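PDB 5OET: glutathione synthetase-like effector 30 (Gpa-GSS30-apo) from Globodera pallida, which is a plant-parasitic nematode effector resembling glutathione synthetase, the ligase that uses ATP to join glycine to gamma-glutamylcysteine, from whose housekeeping gene it probably arose. Local coordinates for residues P44-L47 and L48-S51; D53-D56 and W57-N61; S201-H204 and R205-S209. One frame throughout, in Å; residues are numbered along the deposited sequence.

Starting from the N terminus, helix 44-59 comes first and carries interaction 1 on its opening turns and interaction 2 on its last ones, their centres about 14 Å apart. Interaction 3 follows much later, inside helix 196-210. Each is a local contact within one helix, so none closes a long loop; the three come in series along the chain and neither nest nor cross. In space the helices meet: 201-209 lies against both earlier contacts, touching interaction 1 by packing of Met207 on Gln50 and interaction 2 by packing and a salt bridge. All three also reach the second subunit, so this helix pair forms part of the dimer contact.

Interaction 1 (P44-L47 and L48-S51); sequences PQIL and LEQS
Glu49 lies back along the helix over the turn that carries Gln45, and following it outward takes one from backbone packing to a charged tip. Its CG is anti to the carbonyl carbon and beside the backbone N (chi1 -72°), which lays the start of the chain on the preceding turn: CB sits 3.6 Å from Gln45 O, and CG 3.4 Å from that same oxygen. Beyond CG the chain is extended. Glu49 CD crosses the end of the Gln45 side chain at a slant; a chi2 bend in Gln45 brings that end up to the carboxylate, with the amide and carboxylate planes 50° apart. At the tip, OE1 and OE2 pair in salt bridges with Arg290 and Arg280 of the second subunit.

Gln50 takes a similar course one residue on. Its CG rests 3.4 Å from Ile46 O, and the amide then spans two apolar branches, its OE1 3.7 Å from Ile46 CG2 and its NE2 4.0 Å from Leu47 CD2. Beneath these side chains the helix is regular: Glu49 N donates to Gln45 O at 3.0 Å, and Gln50 N to Ile46 O at 2.8 Å. Ser51 N does the same to Leu47 O, to which Ser51 OG adds a weak bond. On the inner side Leu47 packs against His457 and Leu91. With an arginine of the other subunit at each carboxylate oxygen, Glu49 is probably held ionised, and its charge is spent across the subunit boundary.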
loop_
_atom_site.group_PDB
_atom_site.type_symbol
_atom_site.label_atom_id
_atom_site.label_comp_id
_atom_site.label_asym_id
_atom_site.label_seq_id
_atom_site.Cartn_x
_atom_site.Cartn_y
_atom_site.Cartn_z
ATOM N N PRO A 44 -0.001 -27.571 -5.688
ATOM C CA PRO A 44 1.062 -26.732 -5.089
ATOM C C PRO A 44 1.475 -25.553 -5.975
ATOM O O PRO A 44 1.686 -24.456 -5.458
ATOM C CB PRO A 44 2.245 -27.696 -4.884
ATOM C CG PRO A 44 1.725 -29.055 -5.160
ATOM C CD PRO A 44 0.474 -28.936 -5.982
ATOM N N GLN A 45 1.570 -25.787 -7.282
ATOM C CA GLN A 45 1.892 -24.740 -8.260
ATOM C C GLN A 45 0.877 -23.597 -8.232
ATOM O O GLN A 45 1.259 -22.425 -8.250
ATOM C CB GLN A 45 2.010 -25.349 -9.684
ATOM C CG GLN A 45 2.469 -24.429 -10.806
ATOM C CD GLN A 45 3.633 -23.531 -10.405
ATOM O OE1 GLN A 45 3.435 -22.334 -10.256
ATOM N NE2 GLN A 45 4.837 -24.103 -10.194
ATOM N N ILE A 46 -0.408 -23.923 -8.137
ATOM C CA ILE A 46 -1.430 -22.892 -7.976
ATOM C C ILE A 46 -1.341 -22.190 -6.610
ATOM O O ILE A 46 -1.431 -20.959 -6.543
ATOM C CB ILE A 46 -2.837 -23.454 -8.204
ATOM C CG1 ILE A 46 -2.970 -23.997 -9.649
ATOM C CG2 ILE A 46 -3.907 -22.396 -7.953
ATOM C CD1 ILE A 46 -2.698 -22.978 -10.753
ATOM N N LEU A 47 -1.157 -22.949 -5.531
ATOM C CA LEU A 47 -0.977 -22.336 -4.209
ATOM C C LEU A 47 0.234 -21.409 -4.164
ATOM O O LEU A 47 0.161 -20.333 -3.555
ATOM C CB LEU A 47 -0.853 -23.387 -3.101
ATOM C CG LEU A 47 -2.153 -24.112 -2.771
ATOM C CD1 LEU A 47 -1.912 -25.323 -1.870
ATOM C CD2 LEU A 47 -3.146 -23.163 -2.130
ATOM N N LEU A 48 1.332 -21.824 -4.802
ATOM C CA LEU A 48 2.507 -20.979 -4.924
ATOM C C LEU A 48 2.148 -19.687 -5.649
ATOM O O LEU A 48 2.461 -18.600 -5.168
ATOM C CB LEU A 48 3.649 -21.699 -5.630
ATOM C CG LEU A 48 4.824 -20.772 -6.007
ATOM C CD1 LEU A 48 5.449 -20.124 -4.777
ATOM C CD2 LEU A 48 5.837 -21.500 -6.850
ATOM N N GLU A 49 1.471 -19.800 -6.792
ATOM C CA GLU A 49 1.078 -18.602 -7.569
ATOM C C GLU A 49 0.134 -17.698 -6.799
ATOM O O GLU A 49 0.217 -16.494 -6.934
ATOM C CB GLU A 49 0.496 -18.967 -8.930
ATOM C CG GLU A 49 1.567 -19.476 -9.884
ATOM C CD GLU A 49 1.038 -19.911 -11.261
ATOM O OE1 GLU A 49 1.277 -21.081 -11.676
ATOM O OE2 GLU A 49 0.394 -19.079 -11.969
ATOM N N GLN A 50 -0.736 -18.264 -5.979
ATOM C CA GLN A 50 -1.613 -17.451 -5.142
ATOM C C GLN A 50 -0.877 -16.813 -3.965
ATOM O O GLN A 50 -1.258 -15.730 -3.514
ATOM C CB GLN A 50 -2.783 -18.290 -4.641
ATOM C CG GLN A 50 -3.760 -18.678 -5.741
ATOM C CD GLN A 50 -4.882 -19.593 -5.282
ATOM O OE1 GLN A 50 -5.802 -19.862 -6.040
ATOM N NE2 GLN A 50 -4.809 -20.088 -4.050
ATOM N N SER A 51 0.149 -17.491 -3.454
ATOM C CA SER A 51 1.041 -16.893 -2.462
ATOM C C SER A 51 1.688 -15.618 -2.954
ATOM O O SER A 51 1.697 -14.624 -2.242
ATOM C CB SER A 51 2.173 -17.848 -2.088
ATOM O OG SER A 51 1.707 -18.739 -1.122
#

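Interaction 2 (D53-D56 and W57-N61); sequences DAKD and WALSN
Ser60 folds its hydroxyl back onto the carbonyl of Asp56, one turn earlier. OG donates to Asp56 O at 2.8 Å, nearly in line with the C=O bond; a first torsion of -58°, with OG beside the backbone N, turns the oxygen back toward that turn. The amide Ser60 N reaches the same acceptor only weakly. Beside this pair, Leu59 CD1 lies 3.8 Å from Asp56 OD1 and 4.0 Å from Lys55 NZ, so the methyl packs next to a salt bridge between neighbours: NZ meets OD1 at 2.7 Å on the syn side of the carboxylate. The other oxygen, OD2, pairs with Arg263 of the second subunit, which gives the Asp56 carboxylate two positive partners, one at each oxygen.

Asn61 makes the next layer. Its ND2 donates to Trp57 O at 2.9 Å, the acceptor lying close to the amide plane, while the same nitrogen sits 3.3 Å above the centre of the indole. Trp57 is in turn placed from outside: Leu203 and Arg206 of helix 196-210 pack on it, and His267 of the second subunit meets it edge-to-face. Phe86 lies against Lys55, Ala58 and Leu59. This is the C-terminal part of helix 44-59, where side chains of Ser60 and Asn61 take up the carbonyls of Asp56 and Trp57, here set in a dimer interface, as expected for eukaryotic glutathione synthetase relatives, which are homodimers.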
loop_
_atom_site.group_PDB
_atom_site.type_symbol
_atom_site.label_atom_id
_atom_site.label_comp_id
_atom_site.label_asym_id
_atom_site.label_seq_id
_atom_site.Cartn_x
_atom_site.Cartn_y
_atom_site.Cartn_z
ATOM N N ASP A 53 0.791 -13.717 -5.451
ATOM C CA ASP A 53 -0.294 -12.778 -5.646
ATOM C C ASP A 53 -0.697 -12.107 -4.351
ATOM O O ASP A 53 -0.850 -10.899 -4.309
ATOM C CB ASP A 53 -1.507 -13.485 -6.267
ATOM C CG ASP A 53 -2.786 -12.645 -6.188
ATOM O OD1 ASP A 53 -3.362 -12.504 -5.086
ATOM O OD2 ASP A 53 -3.238 -12.116 -7.230
ATOM N N ALA A 54 -0.923 -12.899 -3.315
ATOM C CA ALA A 54 -1.315 -12.357 -2.007
ATOM C C ALA A 54 -0.241 -11.419 -1.500
ATOM O O ALA A 54 -0.528 -10.286 -1.132
ATOM C CB ALA A 54 -1.547 -13.482 -0.997
ATOM N N LYS A 55 0.991 -11.903 -1.509
ATOM C CA LYS A 55 2.144 -11.120 -1.086
ATOM C C LYS A 55 2.264 -9.816 -1.899
ATOM O O LYS A 55 2.457 -8.766 -1.319
ATOM C CB LYS A 55 3.436 -11.980 -1.117
ATOM C CG LYS A 55 4.667 -11.358 -1.756
ATOM C CD LYS A 55 5.537 -12.387 -2.462
ATOM C CE LYS A 55 5.897 -11.949 -3.886
ATOM N NZ LYS A 55 6.716 -10.720 -3.961
ATOM N N ASP A 56 2.135 -9.876 -3.220
ATOM C CA ASP A 56 2.198 -8.658 -4.030
ATOM C C ASP A 56 1.040 -7.699 -3.815
ATOM O O ASP A 56 1.208 -6.514 -3.990
ATOM C CB ASP A 56 2.336 -8.991 -5.516
ATOM C CG ASP A 56 3.735 -9.492 -5.876
ATOM O OD1 ASP A 56 4.645 -9.308 -5.032
ATOM O OD2 ASP A 56 3.921 -10.076 -6.982
ATOM N N TRP A 57 -0.127 -8.198 -3.434
ATOM C CA TRP A 57 -1.224 -7.327 -3.006
ATOM C C TRP A 57 -0.887 -6.606 -1.685
ATOM O O TRP A 57 -1.186 -5.412 -1.541
ATOM C CB TRP A 57 -2.518 -8.115 -2.851
ATOM C CG TRP A 57 -3.725 -7.275 -2.763
ATOM C CD1 TRP A 57 -4.577 -6.962 -3.777
ATOM C CD2 TRP A 57 -4.245 -6.651 -1.600
ATOM N NE1 TRP A 57 -5.586 -6.152 -3.328
ATOM C CE2 TRP A 57 -5.412 -5.953 -1.988
ATOM C CE3 TRP A 57 -3.837 -6.601 -0.262
ATOM C CZ2 TRP A 57 -6.181 -5.241 -1.088
ATOM C CZ3 TRP A 57 -4.579 -5.875 0.625
ATOM C CH2 TRP A 57 -5.744 -5.199 0.214
ATOM N N ALA A 58 -0.281 -7.325 -0.737
ATOM C CA ALA A 58 0.204 -6.749 0.521
ATOM C C ALA A 58 1.216 -5.628 0.317
ATOM O O ALA A 58 1.079 -4.553 0.895
ATOM C CB ALA A 58 0.827 -7.846 1.378
ATOM N N LEU A 59 2.206 -5.868 -0.534
ATOM C CA LEU A 59 3.202 -4.856 -0.912
ATOM C C LEU A 59 2.612 -3.635 -1.624
ATOM O O LEU A 59 3.208 -2.553 -1.616
ATOM C CB LEU A 59 4.293 -5.479 -1.793
ATOM C CG LEU A 59 5.145 -6.546 -1.115
ATOM C CD1 LEU A 59 6.043 -7.235 -2.136
ATOM C CD2 LEU A 59 5.971 -5.959 0.007
ATOM N N SER A 60 1.452 -3.808 -2.233
ATOM C CA SER A 60 0.739 -2.728 -2.908
ATOM C C SER A 60 -0.267 -1.977 -2.030
ATOM O O SER A 60 -0.874 -1.005 -2.479
ATOM C CB SER A 60 0.046 -3.306 -4.141
ATOM O OG SER A 60 1.022 -3.920 -4.991
ATOM N N ASN A 61 -0.450 -2.406 -0.784
ATOM C CA ASN A 61 -1.522 -1.868 0.057
ATOM C C ASN A 61 -1.150 -1.686 1.517
ATOM O O ASN A 61 -2.009 -1.757 2.385
ATOM C CB ASN A 61 -2.722 -2.768 -0.088
ATOM C CG ASN A 61 -3.375 -2.577 -1.406
ATOM O OD1 ASN A 61 -3.990 -1.545 -1.619
ATOM N ND2 ASN A 61 -3.178 -3.499 -2.328
#

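Interaction 3 (S201-H204 and R205-S209); sequences SRLH and RRMVS
Arg205 N donates to Ser201 O at 3.1 Å, and the same four-residue step repeats along this piece of helix 196-210. Met207 N reaches Leu203 O at an N-H...O angle of 158°, the donor lying in the carbonyl plane. Val208 N reaches His204 O more nearly straight, at 167°. Arg206 N is shared: its main bond runs to Arg202 O at 3.2 Å, with a weak second one to Leu203 O, which therefore receives two donors.

Met207 bends back over that carbonyl. A first torsion of -57° lays Met207 CG beside its own backbone N, and that CG is 3.3 Å from Leu203 O; a further bend at chi2 sets Met207 SD 4.2 Å from Leu203 CD1 in an apolar contact. Val208 does something similar on its own strip of the helix, with CG2 lying 3.2 Å from His204 O.

In the fold, this helix packs against helix 44-59 and reaches the end of strand 83-90. His204 NE2 donates to Ser90 O at the end of that strand, and ND1 is hydrogen-bonded to Ser521 OG on strand 517-524, so both ring nitrogens are engaged and the imidazole's rotation is fixed.

Arg205 and Arg206 leave the helix in different directions. Arg205 bends at chi3, bringing NH2 to within 3.9 Å of Ser201 OG, an oblique approach; its firmer partner is Met220 O, bound through NH1. Arg206 instead runs extended from CG to NE. At its end Arg206 NH1 forms a salt bridge with Asp53 OD1 of helix 44-59, and NE another with Glu270 of the second subunit.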
loop_
_atom_site.group_PDB
_atom_site.type_symbol
_atom_site.label_atom_id
_atom_site.label_comp_id
_atom_site.label_asym_id
_atom_site.label_seq_id
_atom_site.Cartn_x
_atom_site.Cartn_y
_atom_site.Cartn_z
ATOM N N SER A 201 -8.215 -7.878 6.097
ATOM C CA SER A 201 -9.628 -8.148 5.881
ATOM C C SER A 201 -9.937 -8.073 4.387
ATOM O O SER A 201 -10.495 -9.007 3.834
ATOM C CB SER A 201 -10.460 -7.148 6.697
ATOM O OG SER A 201 -11.829 -7.428 6.680
ATOM N N ARG A 202 -9.516 -6.995 3.734
ATOM C CA ARG A 202 -9.677 -6.846 2.275
ATOM C C ARG A 202 -8.879 -7.871 1.465
ATOM O O ARG A 202 -9.359 -8.345 0.423
ATOM C CB ARG A 202 -9.322 -5.415 1.792
ATOM C CG ARG A 202 -10.399 -4.365 2.110
ATOM C CD ARG A 202 -10.229 -3.060 1.332
ATOM N NE ARG A 202 -8.942 -2.417 1.658
ATOM C CZ ARG A 202 -8.045 -1.942 0.787
ATOM N NH1 ARG A 202 -8.277 -1.952 -0.544
ATOM N NH2 ARG A 202 -6.903 -1.404 1.264
ATOM N N LEU A 203 -7.664 -8.179 1.921
ATOM C CA LEU A 203 -6.819 -9.165 1.244
ATOM C C LEU A 203 -7.533 -10.498 1.124
ATOM O O LEU A 203 -7.602 -11.073 0.047
ATOM C CB LEU A 203 -5.486 -9.382 1.977
ATOM C CG LEU A 203 -4.531 -10.421 1.362
ATOM C CD1 LEU A 203 -4.374 -10.239 -0.144
ATOM C CD2 LEU A 203 -3.184 -10.371 2.060
ATOM N N HIS A 204 -8.053 -10.966 2.250
ATOM C CA HIS A 204 -8.672 -12.276 2.327
ATOM C C HIS A 204 -10.032 -12.348 1.675
ATOM O O HIS A 204 -10.394 -13.403 1.182
ATOM C CB HIS A 204 -8.760 -12.747 3.777
ATOM C CG HIS A 204 -7.464 -13.220 4.330
ATOM N ND1 HIS A 204 -7.282 -13.483 5.669
ATOM C CD2 HIS A 204 -6.284 -13.489 3.729
ATOM C CE1 HIS A 204 -6.044 -13.900 5.866
ATOM N NE2 HIS A 204 -5.416 -13.908 4.703
ATOM N N ARG A 205 -10.791 -11.254 1.668
ATOM C CA ARG A 205 -12.060 -11.239 0.930
ATOM C C ARG A 205 -11.788 -11.415 -0.572
ATOM O O ARG A 205 -12.547 -12.061 -1.282
ATOM C CB ARG A 205 -12.834 -9.956 1.198
ATOM C CG ARG A 205 -14.282 -9.972 0.701
ATOM C CD ARG A 205 -14.968 -8.600 0.796
ATOM N NE ARG A 205 -14.670 -7.943 2.077
ATOM C CZ ARG A 205 -15.333 -8.123 3.218
ATOM N NH1 ARG A 205 -16.396 -8.936 3.296
ATOM N NH2 ARG A 205 -14.925 -7.480 4.308
ATOM N N ARG A 206 -10.668 -10.858 -1.014
ATOM C CA ARG A 206 -10.241 -10.920 -2.387
ATOM C C ARG A 206 -9.783 -12.329 -2.777
ATOM O O ARG A 206 -10.185 -12.822 -3.819
ATOM C CB ARG A 206 -9.133 -9.882 -2.620
ATOM C CG ARG A 206 -8.681 -9.733 -4.061
ATOM C CD ARG A 206 -7.456 -8.829 -4.167
ATOM N NE ARG A 206 -6.720 -9.181 -5.386
ATOM C CZ ARG A 206 -5.730 -10.078 -5.474
ATOM N NH1 ARG A 206 -5.249 -10.723 -4.399
ATOM N NH2 ARG A 206 -5.187 -10.303 -6.663
ATOM N N MET A 207 -8.956 -12.964 -1.952
ATOM C CA MET A 207 -8.490 -14.338 -2.219
ATOM C C MET A 207 -9.642 -15.337 -2.303
ATOM O O MET A 207 -9.715 -16.158 -3.226
ATOM C CB MET A 207 -7.532 -14.843 -1.128
ATOM C CG MET A 207 -6.294 -14.011 -0.882
ATOM S SD MET A 207 -5.407 -13.650 -2.397
ATOM C CE MET A 207 -4.627 -15.235 -2.701
ATOM N N VAL A 208 -10.518 -15.272 -1.310
ATOM C CA VAL A 208 -11.699 -16.118 -1.225
ATOM C C VAL A 208 -12.587 -15.919 -2.455
ATOM O O VAL A 208 -12.846 -16.848 -3.184
ATOM C CB VAL A 208 -12.456 -15.800 0.075
ATOM C CG1 VAL A 208 -13.882 -16.312 0.050
ATOM C CG2 VAL A 208 -11.696 -16.365 1.260
ATOM N N SER A 209 -13.014 -14.683 -2.674
ATOM C CA SER A 209 -13.752 -14.272 -3.874
ATOM C C SER A 209 -13.102 -14.678 -5.208
ATOM O O SER A 209 -13.794 -15.101 -6.117
ATOM C CB SER A 209 -13.932 -12.742 -3.845
ATOM O OG SER A 209 -14.576 -12.277 -5.013
#